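Long-range contacts in CBS domain protein (Streptococcus pneumoniae serotype 4, PDB 7LZG), which is of unknown function but carries paired CBS domains, modules that in many relatives bind adenosine-containing ligands and regulate a partner activity: residues T19-A24 with G129-K134; H38-L43 with R67-Y72; L30-N35 with V53-K58. One frame throughout, in Å; residues are numbered along the deposited sequence.

In the fold
From the N terminus, strand 21-23 waits more than a hundred residues for its partner, strand 127-132; interaction 1 closes that long loop, and interactions 2 and 3 are both nested inside it. Interaction 3 closes a shorter loop, pairing strands 30-31 and 50-54, which helix 36-45 connects; interaction 2 closes another, from that helix to helix 66-76. Their segments alternate along the chain, so these two contacts cross, and they touch where His34 and Leu30 meet Ala39 and Leu42. Together they build one alpha/beta unit, whereas interaction 1, its centre about 20 Å from that of interaction 3, ties the N-terminal part of the chain into the sheet of the second unit.

Interaction 1 of 3, residues T19-A24 with G129-K134; sequences TFLTPA and GIITRK. With PO4 (phosphate ion), chain D; PO4 (phosphate ion), chain C.
Strand 21-23 runs antiparallel to strand 127-132, with Thr22 and Ile130 as a hydrogen-bonded pair: Thr22 N gives to Ile130 O at 3.2 Å and Ile130 N returns a bond to Thr22 O at 3.1 Å. An N-terminal strand thus becomes, within this chain, an edge of the three-stranded sheet of the second CBS domain, next to a strand that also bonds to strand 117-121. Pro23 suits the next, non-hydrogen-bonded pair with Gly129, where no N-H is needed for the partner strand. Gly129, lacking a side chain, lets the backbones come close, the two CA atoms being 4.2 Å apart.

Ile131 CG1 is met by Leu21 CD1 at 3.7 Å, and Ile131 CD1 touches the edge of the Phe20 ring near the ring plane, 3.9 Å from CD1 of that ring. Phe20 CG sits between its own N and carbonyl carbon (chi1 56°), which turns the ring to run alongside Ile131. Phe20 O is hydrogen-bonded to Ser135 OG, and Ile131 CA-H makes a weaker contact with the same oxygen.

Past Thr132, at the helix N-cap, two basic side chains bind phosphate ions, probably from the crystallisation liquor, that Arg133 and Lys134 of the second subunit also hold. Arg133 NH2, at the guanidinium edge, donates to O3 of one phosphate at 3.2 Å; Lys134 NZ hydrogen-bonds O2 of the other at 3.1 Å.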
ATOM      1  N   THR B  19      -7.119   5.349  15.388  1.00 48.46           N
ATOM      2  CA  THR B  19      -7.118   5.588  13.950  1.00 44.94           C
ATOM      3  C   THR B  19      -6.159   4.671  13.209  1.00 48.33           C
ATOM      4  O   THR B  19      -6.574   3.968  12.279  1.00 41.11           O
ATOM      5  CB  THR B  19      -6.769   7.056  13.655  1.00 39.73           C
ATOM      6  OG1 THR B  19      -7.793   7.910  14.180  1.00 48.10           O
ATOM      7  CG2 THR B  19      -6.641   7.285  12.155  1.00 33.34           C
ATOM      8  N   PHE B  20      -4.880   4.653  13.597  1.00 43.09           N
ATOM      9  CA  PHE B  20      -3.918   3.800  12.911  1.00 33.57           C
ATOM     10  C   PHE B  20      -3.975   2.352  13.375  1.00 33.15           C
ATOM     11  O   PHE B  20      -3.523   1.465  12.642  1.00 34.81           O
ATOM     12  CB  PHE B  20      -2.496   4.351  13.074  1.00 32.05           C
ATOM     13  CG  PHE B  20      -2.063   4.550  14.505  1.00 32.00           C
ATOM     14  CD1 PHE B  20      -1.642   3.478  15.278  1.00 31.10           C
ATOM     15  CD2 PHE B  20      -2.037   5.818  15.061  1.00 32.07           C
ATOM     16  CE1 PHE B  20      -1.233   3.663  16.585  1.00 30.07           C
ATOM     17  CE2 PHE B  20      -1.625   6.008  16.370  1.00 34.30           C
ATOM     18  CZ  PHE B  20      -1.223   4.929  17.131  1.00 32.89           C
ATOM     19  N   LEU B  21      -4.517   2.092  14.562  1.00 33.43           N
ATOM     20  CA  LEU B  21      -4.637   0.738  15.092  1.00 34.76           C
ATOM     21  C   LEU B  21      -6.065   0.258  14.872  1.00 36.34           C
ATOM     22  O   LEU B  21      -6.996   0.732  15.531  1.00 37.54           O
ATOM     23  CB  LEU B  21      -4.266   0.692  16.572  1.00 36.05           C
ATOM     24  CG  LEU B  21      -4.368  -0.679  17.239  1.00 31.91           C
ATOM     25  CD1 LEU B  21      -3.443  -1.671  16.558  1.00 26.74           C
ATOM     26  CD2 LEU B  21      -4.051  -0.578  18.722  1.00 32.87           C
ATOM     27  N   THR B  22      -6.236  -0.681  13.943  1.00 39.24           N
ATOM     28  CA  THR B  22      -7.538  -1.269  13.676  1.00 41.60           C
ATOM     29  C   THR B  22      -7.612  -2.632  14.339  1.00 48.88           C
ATOM     30  O   THR B  22      -6.736  -3.474  14.088  1.00 44.44           O
ATOM     31  CB  THR B  22      -7.772  -1.397  12.176  1.00 37.26           C
ATOM     32  OG1 THR B  22      -7.582  -0.119  11.553  1.00 44.03           O
ATOM     33  CG2 THR B  22      -9.184  -1.877  11.896  1.00 39.19           C
ATOM     34  N   PRO B  23      -8.601  -2.898  15.189  1.00 58.32           N
ATOM     35  CA  PRO B  23      -8.653  -4.194  15.873  1.00 59.17           C
ATOM     36  C   PRO B  23      -9.060  -5.308  14.923  1.00 59.08           C
ATOM     37  O   PRO B  23      -9.668  -5.084  13.874  1.00 57.07           O
ATOM     38  CB  PRO B  23      -9.708  -3.977  16.962  1.00 63.92           C
ATOM     39  CG  PRO B  23     -10.608  -2.938  16.388  1.00 59.68           C
ATOM     40  CD  PRO B  23      -9.717  -2.021  15.588  1.00 57.81           C
ATOM     41  N   ALA B  24      -8.707  -6.538  15.313  1.00 55.48           N
ATOM     42  CA  ALA B  24      -9.044  -7.700  14.496  1.00 51.40           C
ATOM     43  C   ALA B  24     -10.549  -7.858  14.337  1.00 50.44           C
ATOM     44  O   ALA B  24     -11.009  -8.462  13.361  1.00 48.52           O
ATOM     45  CB  ALA B  24      -8.445  -8.967  15.106  1.00 51.35           C
ATOM     46  N   GLY B 129      -4.753  -7.069  15.789  1.00 56.00           N
ATOM     47  CA  GLY B 129      -5.005  -5.934  14.919  1.00 50.17           C
ATOM     48  C   GLY B 129      -3.808  -5.644  14.041  1.00 43.44           C
ATOM     49  O   GLY B 129      -2.775  -6.318  14.112  1.00 43.43           O
ATOM     50  N   ILE B 130      -3.962  -4.615  13.204  1.00 36.73           N
ATOM     51  CA  ILE B 130      -2.930  -4.222  12.251  1.00 35.53           C
ATOM     52  C   ILE B 130      -2.763  -2.709  12.261  1.00 31.61           C
ATOM     53  O   ILE B 130      -3.677  -1.960  12.619  1.00 27.17           O
ATOM     54  CB  ILE B 130      -3.242  -4.711  10.817  1.00 32.90           C
ATOM     55  CG1 ILE B 130      -4.647  -4.284  10.383  1.00 31.30           C
ATOM     56  CG2 ILE B 130      -3.085  -6.217  10.719  1.00 41.24           C
ATOM     57  CD1 ILE B 130      -4.694  -3.025   9.539  1.00 40.93           C
ATOM     58  N   ILE B 131      -1.575  -2.264  11.854  1.00 31.83           N
ATOM     59  CA  ILE B 131      -1.273  -0.856  11.628  1.00 27.08           C
ATOM     60  C   ILE B 131      -0.635  -0.736  10.252  1.00 27.54           C
ATOM     61  O   ILE B 131       0.358  -1.413   9.966  1.00 28.61           O
ATOM     62  CB  ILE B 131      -0.335  -0.284  12.707  1.00 24.91           C
ATOM     63  CG1 ILE B 131      -0.930  -0.490  14.101  1.00 24.97           C
ATOM     64  CG2 ILE B 131      -0.070   1.191  12.452  1.00 26.67           C
ATOM     65  CD1 ILE B 131      -0.008  -0.071  15.223  1.00 24.01           C
ATOM     66  N   THR B 132      -1.204   0.113   9.403  1.00 29.39           N
ATOM     67  CA  THR B 132      -0.737   0.268   8.035  1.00 31.94           C
ATOM     68  C   THR B 132      -0.220   1.682   7.809  1.00 27.71           C
ATOM     69  O   THR B 132      -0.519   2.606   8.571  1.00 32.53           O
ATOM     70  CB  THR B 132      -1.853  -0.042   7.027  1.00 27.62           C
ATOM     71  OG1 THR B 132      -2.950   0.857   7.230  1.00 31.68           O
ATOM     72  CG2 THR B 132      -2.341  -1.469   7.202  1.00 30.65           C
ATOM     73  N   ARG B 133       0.575   1.841   6.747  1.00 23.53           N
ATOM     74  CA  ARG B 133       1.001   3.178   6.345  1.00 24.29           C
ATOM     75  C   ARG B 133      -0.202   4.048   6.009  1.00 27.20           C
ATOM     76  O   ARG B 133      -0.226   5.243   6.330  1.00 28.51           O
ATOM     77  CB  ARG B 133       1.943   3.101   5.144  1.00 27.25           C
ATOM     78  CG  ARG B 133       3.201   2.281   5.353  1.00 26.53           C
ATOM     79  CD  ARG B 133       4.246   2.678   4.322  1.00 29.98           C
ATOM     80  NE  ARG B 133       5.398   1.785   4.297  1.00 33.85           N
ATOM     81  CZ  ARG B 133       5.776   1.081   3.238  1.00 38.56           C
ATOM     82  NH1 ARG B 133       5.113   1.141   2.096  1.00 41.49           N
ATOM     83  NH2 ARG B 133       6.854   0.307   3.325  1.00 41.84           N
ATOM     84  N   LYS B 134      -1.205   3.463   5.352  1.00 24.97           N
ATOM     85  CA  LYS B 134      -2.438   4.187   5.064  1.00 22.65           C
ATOM     86  C   LYS B 134      -3.101   4.674   6.344  1.00 22.95           C
ATOM     87  O   LYS B 134      -3.600   5.804   6.404  1.00 24.33           O
ATOM     88  CB  LYS B 134      -3.387   3.287   4.272  1.00 31.97           C
ATOM     89  CG  LYS B 134      -4.778   3.855   4.053  1.00 39.37           C
ATOM     90  CD  LYS B 134      -5.736   2.764   3.598  1.00 43.86           C
ATOM     91  CE  LYS B 134      -7.131   3.312   3.348  1.00 61.05           C
ATOM     92  NZ  LYS B 134      -7.167   4.238   2.184  1.00 72.17           N
TER
HETATM   93  P   PO4 D 202       7.716  -1.587   0.079  1.00 80.26           P
HETATM   94  O1  PO4 D 202       6.368  -1.924   0.671  1.00 63.72           O
HETATM   95  O2  PO4 D 202       8.214  -2.757  -0.733  1.00 90.01           O
HETATM   96  O3  PO4 D 202       8.698  -1.291   1.189  1.00 56.19           O
HETATM   97  O4  PO4 D 202       7.584  -0.373  -0.811  1.00 75.25           O
HETATM   98  P   PO4 C 201      -4.965   1.922  -0.428  1.00119.06           P
HETATM   99  O1  PO4 C 201      -4.475   0.653   0.230  1.00 99.81           O
HETATM  100  O2  PO4 C 201      -6.407   2.163  -0.053  1.00112.79           O
HETATM  101  O3  PO4 C 201      -4.129   3.088   0.040  1.00 88.27           O
HETATM  102  O4  PO4 C 201      -4.847   1.795  -1.929  1.00 87.84           O

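Interaction 2 of 3, residues H38-L43 with R67-Y72; sequences HATLLL and RDIMAY
A backbone bond of 2.7 Å from Leu43 N to Ala39 O closes the helical turn that presents Ala39, Thr40 and Leu43 to Ile69 on the facing helix. The two helical segments run roughly antiparallel, at 144°, and their axes come within 10.5 Å. No hydrogen bond links them, so the contact is a small buried patch of packing between the two helices of a CBS domain.

Ile69 is its hub. With CG1 beside the backbone N (chi1 -58°) and the chain then extended, CD1 reaches forward to Leu43 CD1 at 3.8 Å and to Ala39 CB at 4.0 Å. The small alanine keeps that part of the helix surface low enough for the isoleucine tip, while the Leu43 methyl meets the same CD1. The other branch, CG2, lies against Thr40 OG1, the two side chains passing one another, each directed at the other's helix. Threonine is acceptable in this buried place because its hydroxyl is hydrogen-bonded to Ala36 O, one turn back in its own helix, and its CG2 is left for apolar packing. That methyl meets CE of selenomethionine Met70 at 3.9 Å, the Met70 chain folding round at its second and third torsions to get there.

Leu66 adds to the packing on Thr40 and Leu43. Met74 of the second subunit packs on Thr40 and its Ser44 on Met70, while Val51 of strand 50-54 touches Leu43, so the helix pair has contacts with both its own sheet and the dimer partner.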
ATOM      1  N   HIS B  38     -10.156 -20.189  -4.139  1.00 40.62           N
ATOM      2  CA  HIS B  38     -11.207 -19.265  -3.725  1.00 40.62           C
ATOM      3  C   HIS B  38     -10.634 -18.046  -3.014  1.00 41.94           C
ATOM      4  O   HIS B  38     -11.259 -16.977  -3.019  1.00 39.03           O
ATOM      5  CB  HIS B  38     -12.216 -19.985  -2.828  1.00 44.90           C
ATOM      6  CG  HIS B  38     -13.465 -19.199  -2.572  1.00 57.70           C
ATOM      7  ND1 HIS B  38     -13.687 -18.515  -1.396  1.00 58.98           N
ATOM      8  CD2 HIS B  38     -14.559 -18.988  -3.341  1.00 55.61           C
ATOM      9  CE1 HIS B  38     -14.864 -17.918  -1.452  1.00 60.01           C
ATOM     10  NE2 HIS B  38     -15.413 -18.189  -2.622  1.00 60.66           N
ATOM     11  N   ALA B  39      -9.455 -18.181  -2.399  1.00 39.59           N
ATOM     12  CA  ALA B  39      -8.813 -17.029  -1.777  1.00 33.70           C
ATOM     13  C   ALA B  39      -8.425 -15.981  -2.812  1.00 30.36           C
ATOM     14  O   ALA B  39      -8.422 -14.783  -2.506  1.00 26.37           O
ATOM     15  CB  ALA B  39      -7.585 -17.472  -0.982  1.00 26.04           C
ATOM     16  N   THR B  40      -8.097 -16.407  -4.034  1.00 31.59           N
ATOM     17  CA  THR B  40      -7.822 -15.447  -5.099  1.00 31.93           C
ATOM     18  C   THR B  40      -9.074 -14.652  -5.451  1.00 32.93           C
ATOM     19  O   THR B  40      -9.021 -13.427  -5.605  1.00 31.70           O
ATOM     20  CB  THR B  40      -7.274 -16.166  -6.333  1.00 25.87           C
ATOM     21  OG1 THR B  40      -6.151 -16.974  -5.961  1.00 24.19           O
ATOM     22  CG2 THR B  40      -6.829 -15.157  -7.378  1.00 31.02           C
ATOM     23  N   LEU B  41     -10.213 -15.338  -5.587  1.00 40.13           N
ATOM     24  CA  LEU B  41     -11.484 -14.636  -5.737  1.00 41.29           C
ATOM     25  C   LEU B  41     -11.765 -13.747  -4.533  1.00 40.60           C
ATOM     26  O   LEU B  41     -12.210 -12.604  -4.685  1.00 38.47           O
ATOM     27  CB  LEU B  41     -12.621 -15.640  -5.931  1.00 42.20           C
ATOM     28  CG  LEU B  41     -14.038 -15.161  -5.599  1.00 41.79           C
ATOM     29  CD1 LEU B  41     -14.505 -14.078  -6.560  1.00 39.32           C
ATOM     30  CD2 LEU B  41     -15.011 -16.330  -5.592  1.00 53.14           C
ATOM     31  N   LEU B  42     -11.508 -14.259  -3.327  1.00 37.23           N
ATOM     32  CA  LEU B  42     -11.771 -13.485  -2.119  1.00 32.41           C
ATOM     33  C   LEU B  42     -10.882 -12.248  -2.050  1.00 29.04           C
ATOM     34  O   LEU B  42     -11.349 -11.158  -1.700  1.00 28.16           O
ATOM     35  CB  LEU B  42     -11.574 -14.369  -0.888  1.00 38.06           C
ATOM     36  CG  LEU B  42     -12.694 -14.386   0.156  1.00 45.93           C
ATOM     37  CD1 LEU B  42     -14.060 -14.223  -0.491  1.00 40.42           C
ATOM     38  CD2 LEU B  42     -12.638 -15.681   0.946  1.00 51.51           C
ATOM     39  N   LEU B  43      -9.599 -12.394  -2.388  1.00 31.24           N
ATOM     40  CA  LEU B  43      -8.681 -11.261  -2.310  1.00 31.16           C
ATOM     41  C   LEU B  43      -8.972 -10.224  -3.389  1.00 31.25           C
ATOM     42  O   LEU B  43      -8.812  -9.021  -3.156  1.00 33.68           O
ATOM     43  CB  LEU B  43      -7.237 -11.746  -2.415  1.00 22.61           C
ATOM     44  CG  LEU B  43      -6.641 -12.344  -1.141  1.00 24.39           C
ATOM     45  CD1 LEU B  43      -5.257 -12.912  -1.407  1.00 19.87           C
ATOM     46  CD2 LEU B  43      -6.588 -11.292  -0.048  1.00 20.05           C
ATOM     47  N   ARG B  67      -0.018 -11.475  -4.904  1.00 14.98           N
ATOM     48  CA  ARG B  67       1.313 -11.789  -5.411  1.00 19.61           C
ATOM     49  C   ARG B  67       1.836 -13.086  -4.809  1.00 21.58           C
ATOM     50  O   ARG B  67       2.482 -13.883  -5.497  1.00 23.95           O
ATOM     51  CB  ARG B  67       2.275 -10.636  -5.126  1.00 24.49           C
ATOM     52  CG  ARG B  67       3.709 -10.909  -5.561  1.00 29.67           C
ATOM     53  CD  ARG B  67       4.617  -9.731  -5.255  1.00 40.57           C
ATOM     54  NE  ARG B  67       4.526  -9.324  -3.858  1.00 59.08           N
ATOM     55  CZ  ARG B  67       5.289  -8.398  -3.294  1.00 71.05           C
ATOM     56  NH1 ARG B  67       6.231  -7.768  -3.979  1.00 71.31           N
ATOM     57  NH2 ARG B  67       5.106  -8.098  -2.011  1.00 70.69           N
ATOM     58  N   ASP B  68       1.555 -13.318  -3.525  1.00 15.15           N
ATOM     59  CA  ASP B  68       1.986 -14.557  -2.887  1.00 13.50           C
ATOM     60  C   ASP B  68       1.319 -15.765  -3.528  1.00 17.23           C
ATOM     61  O   ASP B  68       1.972 -16.784  -3.782  1.00 17.52           O
ATOM     62  CB  ASP B  68       1.683 -14.500  -1.392  1.00 17.47           C
ATOM     63  CG  ASP B  68       2.340 -13.315  -0.713  1.00 25.55           C
ATOM     64  OD1 ASP B  68       3.574 -13.166  -0.836  1.00 32.84           O
ATOM     65  OD2 ASP B  68       1.621 -12.523  -0.067  1.00 25.76           O
ATOM     66  N   ILE B  69       0.018 -15.667  -3.807  1.00 19.98           N
ATOM     67  CA  ILE B  69      -0.685 -16.762  -4.464  1.00 16.47           C
ATOM     68  C   ILE B  69      -0.220 -16.910  -5.907  1.00 18.72           C
ATOM     69  O   ILE B  69       0.025 -18.024  -6.385  1.00 20.85           O
ATOM     70  CB  ILE B  69      -2.205 -16.540  -4.378  1.00 14.67           C
ATOM     71  CG1 ILE B  69      -2.640 -16.433  -2.916  1.00 16.77           C
ATOM     72  CG2 ILE B  69      -2.953 -17.659  -5.089  1.00 16.77           C
ATOM     73  CD1 ILE B  69      -4.132 -16.298  -2.729  1.00 24.64           C
HETATM   74  N   MSE B  70      -0.083 -15.795  -6.619  1.00 17.22           N
HETATM   75  CA  MSE B  70       0.277 -15.826  -8.033  1.00 18.30           C
HETATM   76  C   MSE B  70       1.692 -16.353  -8.251  1.00 19.39           C
HETATM   77  O   MSE B  70       1.919 -17.192  -9.121  1.00 20.51           O
HETATM   78  CB  MSE B  70       0.137 -14.433  -8.647  1.00 22.61           C
HETATM   79  CG  MSE B  70      -0.765 -14.385  -9.867  1.00 26.89           C
HETATM   80 SE   MSE B  70      -2.477 -15.276  -9.566  1.00 70.56          SE
HETATM   81  CE  MSE B  70      -3.120 -14.219  -8.058  1.00 27.05           C
ATOM     82  N   ALA B  71       2.642 -15.856  -7.455  1.00 20.90           N
ATOM     83  CA  ALA B  71       4.022 -16.313  -7.585  1.00 19.44           C
ATOM     84  C   ALA B  71       4.174 -17.767  -7.160  1.00 20.90           C
ATOM     85  O   ALA B  71       5.048 -18.473  -7.677  1.00 22.93           O
ATOM     86  CB  ALA B  71       4.955 -15.420  -6.767  1.00 18.60           C
ATOM     87  N   TYR B  72       3.342 -18.229  -6.226  1.00 19.63           N
ATOM     88  CA  TYR B  72       3.390 -19.628  -5.821  1.00 18.69           C
ATOM     89  C   TYR B  72       2.938 -20.542  -6.954  1.00 21.90           C
ATOM     90  O   TYR B  72       3.527 -21.608  -7.171  1.00 29.45           O
ATOM     91  CB  TYR B  72       2.532 -19.834  -4.571  1.00 20.30           C
ATOM     92  CG  TYR B  72       2.590 -21.223  -3.975  1.00 21.86           C
ATOM     93  CD1 TYR B  72       1.718 -22.215  -4.400  1.00 21.10           C
ATOM     94  CD2 TYR B  72       3.502 -21.538  -2.975  1.00 24.22           C
ATOM     95  CE1 TYR B  72       1.754 -23.479  -3.861  1.00 22.93           C
ATOM     96  CE2 TYR B  72       3.548 -22.808  -2.425  1.00 24.35           C
ATOM     97  CZ  TYR B  72       2.668 -23.775  -2.875  1.00 27.85           C
ATOM     98  OH  TYR B  72       2.694 -25.042  -2.345  1.00 31.52           O
TER

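Interaction 3 of 3, residues L30-N35 with V53-K58; sequences LIDTHN and VVTDEK
Leu30 and Ile31 lie parallel to Val53 and Val54, on the two parallel strands of a beta-alpha-beta unit: 30-31 at the sheet edge within this chain, 50-54 in the middle. The crossover is helix 36-45, a connection that belongs to the CBS fold. Val54 grips the neighbouring strand from both ends of its residue: its N-H goes to Leu30 O at 3.0 Å, nearly straight at 162°, and its carbonyl oxygen takes a weak, bent bond from Asp32 N. Two CA-H contacts run alongside, from Val53 CA to Leu30 O and from Ile31 CA to Val54 O.

The close-packed side is that of Leu30 and Val53, whose side chains share one face of the sheet. Val53 CG1, placed opposite the backbone N by a chi1 of 174°, passes by Leu30 O and reaches Asp32 CA at 3.7 Å, with Asp32 CB at 3.8 Å from the same methyl. Branched and leucine side chains suit this buried face: Leu30 also rests on Leu42 of the crossover helix, and Val53 on Val61 and Ile64 of the adjoining strand.

The other side is looser. Ile31 is exposed and the end of its side chain leads away from Val54, although its CG2 comes within 4.0 Å of Thr55 O. Beyond it the chains part into two type I turns, Ile31 to His34 and Thr55 to Lys58. Thr55 OG1 accepts from Glu57 N at 3.1 Å, an ST turn, and is also hydrogen-bonded to Gln59 N; the tip, Asp56 and Glu57, is still poorly ordered. Across the contact, Asp32 OD2 has just the methyl of Thr55 near it, CG2 at 3.8 Å.

Cohesion therefore rests on main-chain bonds and buried hydrocarbon, and no salt bridge joins the segments.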
ATOM      1  N   LEU B  30      -8.302 -14.567   7.048  1.00 34.77           N
ATOM      2  CA  LEU B  30      -8.441 -15.832   6.343  1.00 34.54           C
ATOM      3  C   LEU B  30      -7.844 -16.956   7.176  1.00 39.55           C
ATOM      4  O   LEU B  30      -6.771 -16.799   7.765  1.00 36.34           O
ATOM      5  CB  LEU B  30      -7.755 -15.784   4.969  1.00 31.19           C
ATOM      6  CG  LEU B  30      -8.372 -14.882   3.897  1.00 32.38           C
ATOM      7  CD1 LEU B  30      -7.505 -14.856   2.646  1.00 20.38           C
ATOM      8  CD2 LEU B  30      -9.780 -15.344   3.561  1.00 45.92           C
ATOM      9  N   ILE B  31      -8.548 -18.090   7.225  1.00 48.19           N
ATOM     10  CA  ILE B  31      -7.988 -19.282   7.849  1.00 50.64           C
ATOM     11  C   ILE B  31      -6.901 -19.858   6.952  1.00 42.86           C
ATOM     12  O   ILE B  31      -6.986 -19.806   5.718  1.00 40.61           O
ATOM     13  CB  ILE B  31      -9.073 -20.337   8.134  1.00 52.60           C
ATOM     14  CG1 ILE B  31     -10.080 -20.397   6.982  1.00 48.65           C
ATOM     15  CG2 ILE B  31      -9.746 -20.070   9.471  1.00 52.84           C
ATOM     16  CD1 ILE B  31     -11.122 -21.482   7.141  1.00 57.99           C
ATOM     17  N   ASP B  32      -5.869 -20.424   7.579  1.00 36.08           N
ATOM     18  CA  ASP B  32      -4.752 -20.976   6.821  1.00 40.84           C
ATOM     19  C   ASP B  32      -5.154 -22.186   5.986  1.00 32.65           C
ATOM     20  O   ASP B  32      -4.408 -22.569   5.078  1.00 27.83           O
ATOM     21  CB  ASP B  32      -3.605 -21.342   7.766  1.00 39.38           C
ATOM     22  CG  ASP B  32      -4.048 -22.236   8.910  1.00 49.68           C
ATOM     23  OD1 ASP B  32      -5.265 -22.486   9.040  1.00 49.55           O
ATOM     24  OD2 ASP B  32      -3.172 -22.688   9.679  1.00 44.46           O
ATOM     25  N   THR B  33      -6.309 -22.786   6.263  1.00 35.24           N
ATOM     26  CA  THR B  33      -6.785 -23.949   5.527  1.00 32.35           C
ATOM     27  C   THR B  33      -7.688 -23.583   4.355  1.00 32.44           C
ATOM     28  O   THR B  33      -8.155 -24.483   3.648  1.00 33.71           O
ATOM     29  CB  THR B  33      -7.525 -24.900   6.470  1.00 29.70           C
ATOM     30  OG1 THR B  33      -8.650 -24.222   7.045  1.00 32.10           O
ATOM     31  CG2 THR B  33      -6.597 -25.363   7.582  1.00 31.22           C
ATOM     32  N   HIS B  34      -7.949 -22.296   4.138  1.00 35.04           N
ATOM     33  CA  HIS B  34      -8.708 -21.871   2.970  1.00 30.76           C
ATOM     34  C   HIS B  34      -7.945 -22.227   1.700  1.00 26.09           C
ATOM     35  O   HIS B  34      -6.730 -22.036   1.615  1.00 27.72           O
ATOM     36  CB  HIS B  34      -8.965 -20.365   3.031  1.00 32.17           C
ATOM     37  CG  HIS B  34     -10.003 -19.886   2.064  1.00 38.73           C
ATOM     38  ND1 HIS B  34     -11.325 -19.718   2.415  1.00 42.33           N
ATOM     39  CD2 HIS B  34      -9.915 -19.538   0.759  1.00 38.15           C
ATOM     40  CE1 HIS B  34     -12.006 -19.288   1.369  1.00 39.86           C
ATOM     41  NE2 HIS B  34     -11.174 -19.171   0.350  1.00 39.06           N
ATOM     42  N   ASN B  35      -8.657 -22.762   0.712  1.00 29.78           N
ATOM     43  CA  ASN B  35      -7.995 -23.178  -0.517  1.00 31.55           C
ATOM     44  C   ASN B  35      -7.572 -21.959  -1.329  1.00 27.58           C
ATOM     45  O   ASN B  35      -8.272 -20.944  -1.372  1.00 28.93           O
ATOM     46  CB  ASN B  35      -8.903 -24.096  -1.341  1.00 32.81           C
ATOM     47  CG  ASN B  35     -10.137 -23.393  -1.863  1.00 36.01           C
ATOM     48  OD1 ASN B  35     -10.153 -22.898  -2.992  1.00 34.48           O
ATOM     49  ND2 ASN B  35     -11.186 -23.353  -1.050  1.00 41.80           N
ATOM     50  N   VAL B  53      -3.443 -13.915   8.154  1.00 26.65           N
ATOM     51  CA  VAL B  53      -3.834 -15.319   8.131  1.00 26.95           C
ATOM     52  C   VAL B  53      -3.747 -15.860   9.549  1.00 24.58           C
ATOM     53  O   VAL B  53      -2.715 -15.714  10.214  1.00 24.21           O
ATOM     54  CB  VAL B  53      -2.953 -16.144   7.176  1.00 24.77           C
ATOM     55  CG1 VAL B  53      -3.286 -17.621   7.292  1.00 27.15           C
ATOM     56  CG2 VAL B  53      -3.136 -15.668   5.745  1.00 19.81           C
ATOM     57  N   VAL B  54      -4.831 -16.482  10.008  1.00 32.53           N
ATOM     58  CA  VAL B  54      -4.914 -17.039  11.349  1.00 40.07           C
ATOM     59  C   VAL B  54      -5.382 -18.486  11.253  1.00 42.13           C
ATOM     60  O   VAL B  54      -5.872 -18.940  10.219  1.00 36.73           O
ATOM     61  CB  VAL B  54      -5.853 -16.223  12.263  1.00 38.11           C
ATOM     62  CG1 VAL B  54      -5.333 -14.804  12.424  1.00 33.47           C
ATOM     63  CG2 VAL B  54      -7.263 -16.216  11.698  1.00 35.77           C
ATOM     64  N   THR B  55      -5.212 -19.212  12.354  1.00 51.67           N
ATOM     65  CA  THR B  55      -5.680 -20.587  12.450  1.00 55.08           C
ATOM     66  C   THR B  55      -7.151 -20.588  12.863  1.00 65.77           C
ATOM     67  O   THR B  55      -7.804 -19.543  12.931  1.00 63.23           O
ATOM     68  CB  THR B  55      -4.822 -21.375  13.437  1.00 52.61           C
ATOM     69  OG1 THR B  55      -5.083 -20.915  14.769  1.00 53.55           O
ATOM     70  CG2 THR B  55      -3.347 -21.187  13.131  1.00 45.75           C
ATOM     71  N   ASP B  56      -7.695 -21.773  13.151  1.00 78.35           N
ATOM     72  CA  ASP B  56      -9.053 -21.849  13.675  1.00 80.23           C
ATOM     73  C   ASP B  56      -9.143 -21.342  15.109  1.00 80.44           C
ATOM     74  O   ASP B  56     -10.246 -21.049  15.582  1.00 75.41           O
ATOM     75  CB  ASP B  56      -9.578 -23.284  13.587  1.00 76.66           C
ATOM     76  CG  ASP B  56      -8.685 -24.275  14.308  1.00 86.80           C
ATOM     77  OD1 ASP B  56      -7.458 -24.046  14.360  1.00 86.52           O
ATOM     78  OD2 ASP B  56      -9.211 -25.285  14.820  1.00 89.33           O
ATOM     79  N   GLU B  57      -8.011 -21.231  15.806  1.00 86.69           N
ATOM     80  CA  GLU B  57      -7.953 -20.667  17.149  1.00 87.79           C
ATOM     81  C   GLU B  57      -7.281 -19.294  17.154  1.00 87.87           C
ATOM     82  O   GLU B  57      -6.631 -18.916  18.132  1.00 88.49           O
ATOM     83  CB  GLU B  57      -7.244 -21.625  18.107  1.00 92.14           C
ATOM     84  CG  GLU B  57      -5.852 -22.054  17.665  1.00 90.66           C
ATOM     85  CD  GLU B  57      -5.221 -23.059  18.614  1.00 95.25           C
ATOM     86  OE1 GLU B  57      -5.916 -23.514  19.548  1.00 94.75           O
ATOM     87  OE2 GLU B  57      -4.032 -23.393  18.427  1.00 97.31           O
ATOM     88  N   LYS B  58      -7.427 -18.551  16.058  1.00 65.80           N
ATOM     89  CA  LYS B  58      -6.969 -17.174  15.885  1.00 51.86           C
ATOM     90  C   LYS B  58      -5.461 -17.007  16.035  1.00 51.15           C
ATOM     91  O   LYS B  58      -4.986 -15.877  16.194  1.00 48.82           O
ATOM     92  CB  LYS B  58      -7.691 -16.219  16.844  1.00 49.75           C
ATOM     93  CG  LYS B  58      -9.197 -16.160  16.657  1.00 47.62           C
ATOM     94  CD  LYS B  58      -9.823 -15.170  17.625  1.00 61.98           C
ATOM     95  CE  LYS B  58     -11.311 -15.009  17.379  1.00 56.35           C
ATOM     96  NZ  LYS B  58     -11.901 -13.981  18.279  1.00 58.55           N
TER